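Local coordinates for CRISPR protein (Archaeoglobus fulgidus, PDB 4MJK) that is a Cas5-family CRISPR protein and probably serves as a subunit of a type I-A Cascade complex, at residues L67-L79 against V226-S238. Residues are numbered along the deposited sequence; the frame is centred on the assembly and turned at random.
Sequences LAIGWKALNCTPL and VLYRIPIMTSIFS
The rings of Trp71 and Tyr228 lie nearly parallel, with planes at 21°, but are slid well apart. The centroid of the six-membered ring of Trp71 is 5.0 Å from that of Tyr228, and the rings barely overlap. Contact is made at CH2 of Trp71, 3.6 Å from CE2 of Tyr228. On the same indole, CZ2 meets the CG2 branch of Ile230. The edge of the Tyr228 ring faces the carbonyl of Ile69. Here Tyr228 OH donates to Ile69 O over 2.9 Å, in the carbonyl plane, while the CG2 methyl of Ile69 packs against the hydroxyl, the two side chains meeting at about a right angle. An alanine in place of Tyr228 would probably leave Ile69 O without this donor and open a gap beside Trp71. Trp71 has CG between the backbone N and carbonyl carbon (chi1 57°), which turns the indole toward strand 226-231.

The contact joins two sheets of the Cas5 fold. Strand 67-73 pairs with strand 127-134 in the larger antiparallel sheet. Strand 226-231 is the middle strand of a separate three-stranded sheet. Their axes run at 27° to each other, and the two are joined through side chains. Between them, Pro231 CG packs on Lys72 CB, while Lys72 NZ reaches away to salt bridges with Asp177 and Glu258.

Beyond the strands, selenomethionine Met233 packs against the short loop between strands 67-73 and 76-79. Its chain bends at its last torsion, and CE comes 3.3 Å from Ala73 O. SE lies beside the carbonyl of Leu74. Ile236 CD1 touches Asn75 CB. Thr77 OG1 donates to Met233 O, 3.1 Å away and nearly in line with that carbonyl. One water donates to Cys76 O and accepts from Met233 N; the water oxygen is 2.9 Å from that N.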
ATOM      1  N   LEU A  67      18.592 -23.349  -9.234  1.00 16.63           N
ATOM      2  CA  LEU A  67      19.261 -24.014  -8.125  1.00 16.84           C
ATOM      3  C   LEU A  67      18.902 -23.378  -6.780  1.00 17.80           C
ATOM      4  O   LEU A  67      18.867 -24.061  -5.759  1.00 15.83           O
ATOM      5  CB  LEU A  67      20.773 -23.960  -8.320  1.00 17.77           C
ATOM      6  CG  LEU A  67      21.228 -24.755  -9.548  1.00 22.14           C
ATOM      7  CD1 LEU A  67      22.745 -24.678  -9.700  1.00 22.20           C
ATOM      8  CD2 LEU A  67      20.735 -26.202  -9.464  1.00 18.68           C
ATOM      9  N   ALA A  68      18.659 -22.067  -6.787  1.00 15.11           N
ATOM     10  CA  ALA A  68      18.395 -21.354  -5.539  1.00 12.14           C
ATOM     11  C   ALA A  68      17.592 -20.101  -5.788  1.00 13.50           C
ATOM     12  O   ALA A  68      17.764 -19.443  -6.810  1.00 11.83           O
ATOM     13  CB  ALA A  68      19.710 -20.997  -4.855  1.00 11.56           C
ATOM     14  N   ILE A  69      16.723 -19.757  -4.839  1.00 10.55           N
ATOM     15  CA  ILE A  69      16.088 -18.450  -4.842  1.00  9.00           C
ATOM     16  C   ILE A  69      15.831 -18.030  -3.416  1.00 11.68           C
ATOM     17  O   ILE A  69      15.116 -18.713  -2.683  1.00 12.67           O
ATOM     18  CB  ILE A  69      14.778 -18.424  -5.656  1.00 13.81           C
ATOM     19  CG1 ILE A  69      14.117 -17.039  -5.539  1.00  9.63           C
ATOM     20  CG2 ILE A  69      13.829 -19.519  -5.198  1.00 11.21           C
ATOM     21  CD1 ILE A  69      12.947 -16.832  -6.518  1.00 12.47           C
ATOM     22  N   GLY A  70      16.457 -16.929  -3.019  1.00 11.44           N
ATOM     23  CA  GLY A  70      16.314 -16.374  -1.679  1.00  8.89           C
ATOM     24  C   GLY A  70      16.164 -14.867  -1.784  1.00  9.95           C
ATOM     25  O   GLY A  70      16.441 -14.285  -2.836  1.00  9.04           O
ATOM     26  N   TRP A  71      15.736 -14.227  -0.702  1.00  8.08           N
ATOM     27  CA  TRP A  71      15.497 -12.797  -0.729  1.00  8.92           C
ATOM     28  C   TRP A  71      15.590 -12.250   0.677  1.00  9.96           C
ATOM     29  O   TRP A  71      15.507 -13.001   1.653  1.00  6.85           O
ATOM     30  CB  TRP A  71      14.110 -12.486  -1.315  1.00  7.28           C
ATOM     31  CG  TRP A  71      12.993 -13.175  -0.569  1.00  8.61           C
ATOM     32  CD1 TRP A  71      12.235 -12.656   0.447  1.00 10.26           C
ATOM     33  CD2 TRP A  71      12.545 -14.524  -0.754  1.00  8.31           C
ATOM     34  NE1 TRP A  71      11.334 -13.599   0.892  1.00 10.56           N
ATOM     35  CE2 TRP A  71      11.513 -14.756   0.171  1.00  8.96           C
ATOM     36  CE3 TRP A  71      12.923 -15.557  -1.623  1.00  8.10           C
ATOM     37  CZ2 TRP A  71      10.836 -15.966   0.246  1.00  8.99           C
ATOM     38  CZ3 TRP A  71      12.247 -16.768  -1.546  1.00 10.91           C
ATOM     39  CH2 TRP A  71      11.221 -16.962  -0.613  1.00  9.69           C
ATOM     40  N   LYS A  72      15.787 -10.936   0.767  1.00  9.44           N
ATOM     41  CA  LYS A  72      15.821 -10.240   2.041  1.00 10.82           C
ATOM     42  C   LYS A  72      15.421  -8.785   1.849  1.00 10.53           C
ATOM     43  O   LYS A  72      15.647  -8.202   0.783  1.00 10.70           O
ATOM     44  CB  LYS A  72      17.215 -10.320   2.674  1.00 11.65           C
ATOM     45  CG  LYS A  72      18.274  -9.580   1.897  1.00 10.46           C
ATOM     46  CD  LYS A  72      19.667  -9.851   2.441  1.00 12.82           C
ATOM     47  CE  LYS A  72      20.718  -9.150   1.584  1.00 15.67           C
ATOM     48  NZ  LYS A  72      22.137  -9.392   2.058  1.00 21.78           N
ATOM     49  N   ALA A  73      14.824  -8.208   2.884  1.00 11.10           N
ATOM     50  CA  ALA A  73      14.440  -6.803   2.868  1.00 15.01           C
ATOM     51  C   ALA A  73      15.716  -6.003   3.035  1.00 13.46           C
ATOM     52  O   ALA A  73      16.612  -6.445   3.732  1.00 13.35           O
ATOM     53  CB  ALA A  73      13.462  -6.499   4.009  1.00 12.06           C
ATOM     54  N   LEU A  74      15.805  -4.853   2.369  1.00 13.24           N
ATOM     55  CA  LEU A  74      16.937  -3.954   2.528  1.00 14.10           C
ATOM     56  C   LEU A  74      16.590  -2.818   3.477  1.00 15.03           C
ATOM     57  O   LEU A  74      17.457  -2.301   4.175  1.00 18.22           O
ATOM     58  CB  LEU A  74      17.372  -3.388   1.162  1.00 15.81           C
ATOM     59  CG  LEU A  74      17.774  -4.480   0.152  1.00 16.63           C
ATOM     60  CD1 LEU A  74      18.069  -3.917  -1.242  1.00 18.13           C
ATOM     61  CD2 LEU A  74      18.959  -5.262   0.679  1.00 14.51           C
ATOM     62  N   ASN A  75      15.324  -2.427   3.521  1.00 12.69           N
ATOM     63  CA  ASN A  75      14.961  -1.241   4.293  1.00 16.05           C
ATOM     64  C   ASN A  75      13.495  -1.225   4.700  1.00 15.67           C
ATOM     65  O   ASN A  75      12.914  -0.165   4.903  1.00 15.22           O
ATOM     66  CB  ASN A  75      15.235   0.015   3.465  1.00 15.17           C
ATOM     67  CG  ASN A  75      14.274   0.147   2.306  1.00 18.37           C
ATOM     68  OD1 ASN A  75      13.658  -0.839   1.895  1.00 16.03           O
ATOM     69  ND2 ASN A  75      14.103   1.358   1.799  1.00 20.01           N
ATOM     70  N   CYS A  76      12.881  -2.393   4.804  1.00 12.70           N
ATOM     71  CA  CYS A  76      11.444  -2.417   5.022  1.00 14.76           C
ATOM     72  C   CYS A  76      11.015  -3.624   5.836  1.00 15.36           C
ATOM     73  O   CYS A  76      11.782  -4.579   6.037  1.00 13.15           O
ATOM     74  CB  CYS A  76      10.686  -2.361   3.683  1.00 12.92           C
ATOM     75  SG  CYS A  76      10.932  -3.799   2.592  1.00 14.23           S
ATOM     76  N   THR A  77       9.781  -3.558   6.318  1.00 13.28           N
ATOM     77  CA  THR A  77       9.211  -4.626   7.117  1.00 14.00           C
ATOM     78  C   THR A  77       7.769  -4.847   6.604  1.00 13.95           C
ATOM     79  O   THR A  77       7.024  -3.885   6.360  1.00 14.38           O
ATOM     80  CB  THR A  77       9.260  -4.254   8.628  1.00 18.45           C
ATOM     81  OG1 THR A  77       9.076  -5.429   9.443  1.00 25.23           O
ATOM     82  CG2 THR A  77       8.190  -3.253   8.958  1.00 18.57           C
ATOM     83  N   PRO A  78       7.378  -6.109   6.399  1.00 14.04           N
ATOM     84  CA  PRO A  78       6.039  -6.365   5.834  1.00 10.54           C
ATOM     85  C   PRO A  78       4.935  -6.156   6.856  1.00 14.08           C
ATOM     86  O   PRO A  78       5.123  -6.387   8.053  1.00 16.18           O
ATOM     87  CB  PRO A  78       6.090  -7.844   5.438  1.00 12.54           C
ATOM     88  CG  PRO A  78       7.583  -8.243   5.541  1.00 14.94           C
ATOM     89  CD  PRO A  78       8.154  -7.345   6.581  1.00 14.38           C
ATOM     90  N   LEU A  79       3.776  -5.714   6.392  1.00 11.20           N
ATOM     91  CA  LEU A  79       2.636  -5.574   7.285  1.00 13.36           C
ATOM     92  C   LEU A  79       1.472  -6.232   6.566  1.00 11.83           C
ATOM     93  O   LEU A  79       0.920  -5.664   5.635  1.00 11.85           O
ATOM     94  CB  LEU A  79       2.359  -4.084   7.561  1.00 13.77           C
ATOM     95  CG  LEU A  79       1.161  -3.761   8.452  1.00 16.76           C
ATOM     96  CD1 LEU A  79       1.391  -4.267   9.868  1.00 20.43           C
ATOM     97  CD2 LEU A  79       0.868  -2.243   8.455  1.00 19.97           C
ATOM     98  N   VAL A 226       6.847 -25.882  -0.280  1.00 16.34           N
ATOM     99  CA  VAL A 226       8.129 -25.871   0.411  1.00 14.88           C
ATOM    100  C   VAL A 226       8.068 -24.910   1.608  1.00 14.91           C
ATOM    101  O   VAL A 226       7.484 -23.832   1.520  1.00 13.91           O
ATOM    102  CB  VAL A 226       9.279 -25.445  -0.545  1.00 17.61           C
ATOM    103  CG1 VAL A 226       9.002 -24.071  -1.145  1.00 16.44           C
ATOM    104  CG2 VAL A 226      10.603 -25.430   0.180  1.00 18.76           C
ATOM    105  N   LEU A 227       8.658 -25.317   2.720  1.00 13.15           N
ATOM    106  CA  LEU A 227       8.746 -24.481   3.905  1.00 14.67           C
ATOM    107  C   LEU A 227      10.014 -23.632   3.836  1.00 13.41           C
ATOM    108  O   LEU A 227      11.088 -24.174   3.596  1.00 15.46           O
ATOM    109  CB  LEU A 227       8.788 -25.371   5.147  1.00 15.82           C
ATOM    110  CG  LEU A 227       8.988 -24.631   6.474  1.00 16.33           C
ATOM    111  CD1 LEU A 227       7.805 -23.735   6.786  1.00 14.89           C
ATOM    112  CD2 LEU A 227       9.247 -25.620   7.611  1.00 17.98           C
ATOM    113  N   TYR A 228       9.885 -22.311   4.020  1.00 10.72           N
ATOM    114  CA  TYR A 228      11.041 -21.407   4.031  1.00 10.80           C
ATOM    115  C   TYR A 228      11.170 -20.729   5.378  1.00 11.00           C
ATOM    116  O   TYR A 228      10.160 -20.451   6.033  1.00 10.35           O
ATOM    117  CB  TYR A 228      10.866 -20.279   2.998  1.00 11.35           C
ATOM    118  CG  TYR A 228      11.582 -20.477   1.684  1.00 11.51           C
ATOM    119  CD1 TYR A 228      11.227 -21.497   0.832  1.00 13.27           C
ATOM    120  CD2 TYR A 228      12.619 -19.622   1.298  1.00 12.18           C
ATOM    121  CE1 TYR A 228      11.873 -21.679  -0.383  1.00 11.67           C
ATOM    122  CE2 TYR A 228      13.267 -19.786   0.082  1.00 14.98           C
ATOM    123  CZ  TYR A 228      12.889 -20.821  -0.755  1.00 15.82           C
ATOM    124  OH  TYR A 228      13.537 -21.005  -1.968  1.00 17.55           O
ATOM    125  N   ARG A 229      12.403 -20.424   5.771  1.00  9.91           N
ATOM    126  CA  ARG A 229      12.637 -19.463   6.837  1.00 10.80           C
ATOM    127  C   ARG A 229      12.878 -18.131   6.131  1.00 11.28           C
ATOM    128  O   ARG A 229      13.526 -18.100   5.091  1.00 11.27           O
ATOM    129  CB  ARG A 229      13.845 -19.848   7.694  1.00 10.78           C
ATOM    130  CG  ARG A 229      13.690 -21.177   8.414  1.00 16.65           C
ATOM    131  CD  ARG A 229      12.475 -21.219   9.353  1.00 15.76           C
ATOM    132  NE  ARG A 229      12.499 -20.235  10.442  1.00 17.59           N
ATOM    133  CZ  ARG A 229      12.961 -20.476  11.671  1.00 19.65           C
ATOM    134  NH1 ARG A 229      13.468 -21.666  11.979  1.00 19.18           N
ATOM    135  NH2 ARG A 229      12.918 -19.530  12.599  1.00 17.46           N
ATOM    136  N   ILE A 230      12.314 -17.053   6.668  1.00  8.96           N
ATOM    137  CA  ILE A 230      12.374 -15.746   6.013  1.00  8.92           C
ATOM    138  C   ILE A 230      12.786 -14.698   7.029  1.00 10.12           C
ATOM    139  O   ILE A 230      12.304 -14.706   8.171  1.00 11.94           O
ATOM    140  CB  ILE A 230      10.999 -15.338   5.392  1.00  9.86           C
ATOM    141  CG1 ILE A 230       9.877 -15.486   6.425  1.00 10.86           C
ATOM    142  CG2 ILE A 230      10.685 -16.212   4.166  1.00 10.01           C
ATOM    143  CD1 ILE A 230       8.519 -14.932   5.993  1.00 11.46           C
ATOM    144  N   PRO A 231      13.680 -13.785   6.630  1.00  8.93           N
ATOM    145  CA  PRO A 231      14.102 -12.761   7.587  1.00 10.92           C
ATOM    146  C   PRO A 231      13.110 -11.594   7.635  1.00 13.41           C
ATOM    147  O   PRO A 231      12.540 -11.208   6.601  1.00 12.54           O
ATOM    148  CB  PRO A 231      15.438 -12.296   7.018  1.00 11.85           C
ATOM    149  CG  PRO A 231      15.258 -12.429   5.517  1.00  9.70           C
ATOM    150  CD  PRO A 231      14.377 -13.665   5.335  1.00  9.22           C
ATOM    151  N   ILE A 232      12.918 -11.052   8.834  1.00 11.81           N
ATOM    152  CA  ILE A 232      12.039  -9.918   9.064  1.00 13.54           C
ATOM    153  C   ILE A 232      12.858  -8.859   9.802  1.00 14.43           C
ATOM    154  O   ILE A 232      13.260  -9.036  10.953  1.00 12.93           O
ATOM    155  CB  ILE A 232      10.816 -10.293   9.919  1.00 16.03           C
ATOM    156  CG1 ILE A 232      10.043 -11.482   9.308  1.00 18.04           C
ATOM    157  CG2 ILE A 232       9.938  -9.055  10.163  1.00 17.99           C
ATOM    158  CD1 ILE A 232       9.138 -11.126   8.196  1.00 15.93           C
HETATM  159  N   MSE A 233      13.117  -7.768   9.105  1.00 13.16           N
HETATM  160  CA  MSE A 233      13.936  -6.683   9.607  1.00 17.04           C
HETATM  161  C   MSE A 233      13.137  -5.893  10.635  1.00 20.46           C
HETATM  162  O   MSE A 233      11.979  -5.552  10.388  1.00 20.56           O
HETATM  163  CB  MSE A 233      14.276  -5.793   8.409  1.00 18.53           C
HETATM  164  CG  MSE A 233      15.321  -4.748   8.610  1.00 27.56           C
HETATM  165 SE   MSE A 233      15.756  -4.014   6.847  0.50 21.68          SE
HETATM  166  CE  MSE A 233      17.467  -4.922   6.569  1.00 28.45           C
ATOM    167  N   THR A 234      13.736  -5.615  11.789  1.00 20.40           N
ATOM    168  CA  THR A 234      13.059  -4.828  12.821  1.00 22.52           C
ATOM    169  C   THR A 234      13.665  -3.436  12.973  1.00 25.80           C
ATOM    170  O   THR A 234      13.104  -2.580  13.652  1.00 31.34           O
ATOM    171  CB  THR A 234      13.086  -5.531  14.191  1.00 23.65           C
ATOM    172  OG1 THR A 234      14.426  -5.922  14.508  1.00 30.75           O
ATOM    173  CG2 THR A 234      12.198  -6.763  14.172  1.00 28.79           C
ATOM    174  N   SER A 235      14.812  -3.218  12.345  1.00 24.36           N
ATOM    175  CA  SER A 235      15.502  -1.940  12.426  1.00 27.49           C
ATOM    176  C   SER A 235      16.279  -1.738  11.148  1.00 26.99           C
ATOM    177  O   SER A 235      16.795  -2.700  10.563  1.00 26.59           O
ATOM    178  CB  SER A 235      16.462  -1.924  13.626  1.00 30.00           C
ATOM    179  OG  SER A 235      17.488  -0.947  13.473  1.00 32.20           O
ATOM    180  N   ILE A 236      16.375  -0.485  10.717  1.00 26.37           N
ATOM    181  CA  ILE A 236      17.113  -0.156   9.507  1.00 25.73           C
ATOM    182  C   ILE A 236      18.575  -0.601   9.617  1.00 25.61           C
ATOM    183  O   ILE A 236      19.243  -0.819   8.608  1.00 26.92           O
ATOM    184  CB  ILE A 236      17.026   1.361   9.198  1.00 28.67           C
ATOM    185  CG1 ILE A 236      17.611   1.676   7.819  1.00 27.90           C
ATOM    186  CG2 ILE A 236      17.710   2.186  10.301  1.00 26.25           C
ATOM    187  CD1 ILE A 236      16.855   1.032   6.670  1.00 25.85           C
ATOM    188  N   PHE A 237      19.072  -0.755  10.839  1.00 24.86           N
ATOM    189  CA  PHE A 237      20.495  -1.062  11.020  1.00 27.05           C
ATOM    190  C   PHE A 237      20.794  -2.535  11.304  1.00 29.76           C
ATOM    191  O   PHE A 237      21.946  -2.959  11.231  1.00 32.09           O
ATOM    192  CB  PHE A 237      21.121  -0.176  12.103  1.00 22.20           C
ATOM    193  CG  PHE A 237      21.010   1.291  11.813  1.00 20.81           C
ATOM    194  CD1 PHE A 237      21.563   1.821  10.661  1.00 24.99           C
ATOM    195  CD2 PHE A 237      20.344   2.133  12.679  1.00 25.47           C
ATOM    196  CE1 PHE A 237      21.468   3.187  10.379  1.00 25.40           C
ATOM    197  CE2 PHE A 237      20.235   3.496  12.402  1.00 28.69           C
ATOM    198  CZ  PHE A 237      20.801   4.016  11.244  1.00 23.47           C
ATOM    199  N   SER A 238      19.770  -3.316  11.617  1.00 30.61           N
ATOM    200  CA  SER A 238      19.994  -4.729  11.924  1.00 33.60           C
ATOM    201  C   SER A 238      19.411  -5.647  10.856  1.00 29.78           C
ATOM    202  O   SER A 238      18.202  -5.849  10.802  1.00 30.91           O
ATOM    203  CB  SER A 238      19.396  -5.081  13.286  1.00 36.01           C
ATOM    204  OG  SER A 238      17.988  -4.871  13.277  1.00 41.60           O
TER
HETATM  205  O   HOH W   1      11.660  -7.305   6.620  1.00 10.47           O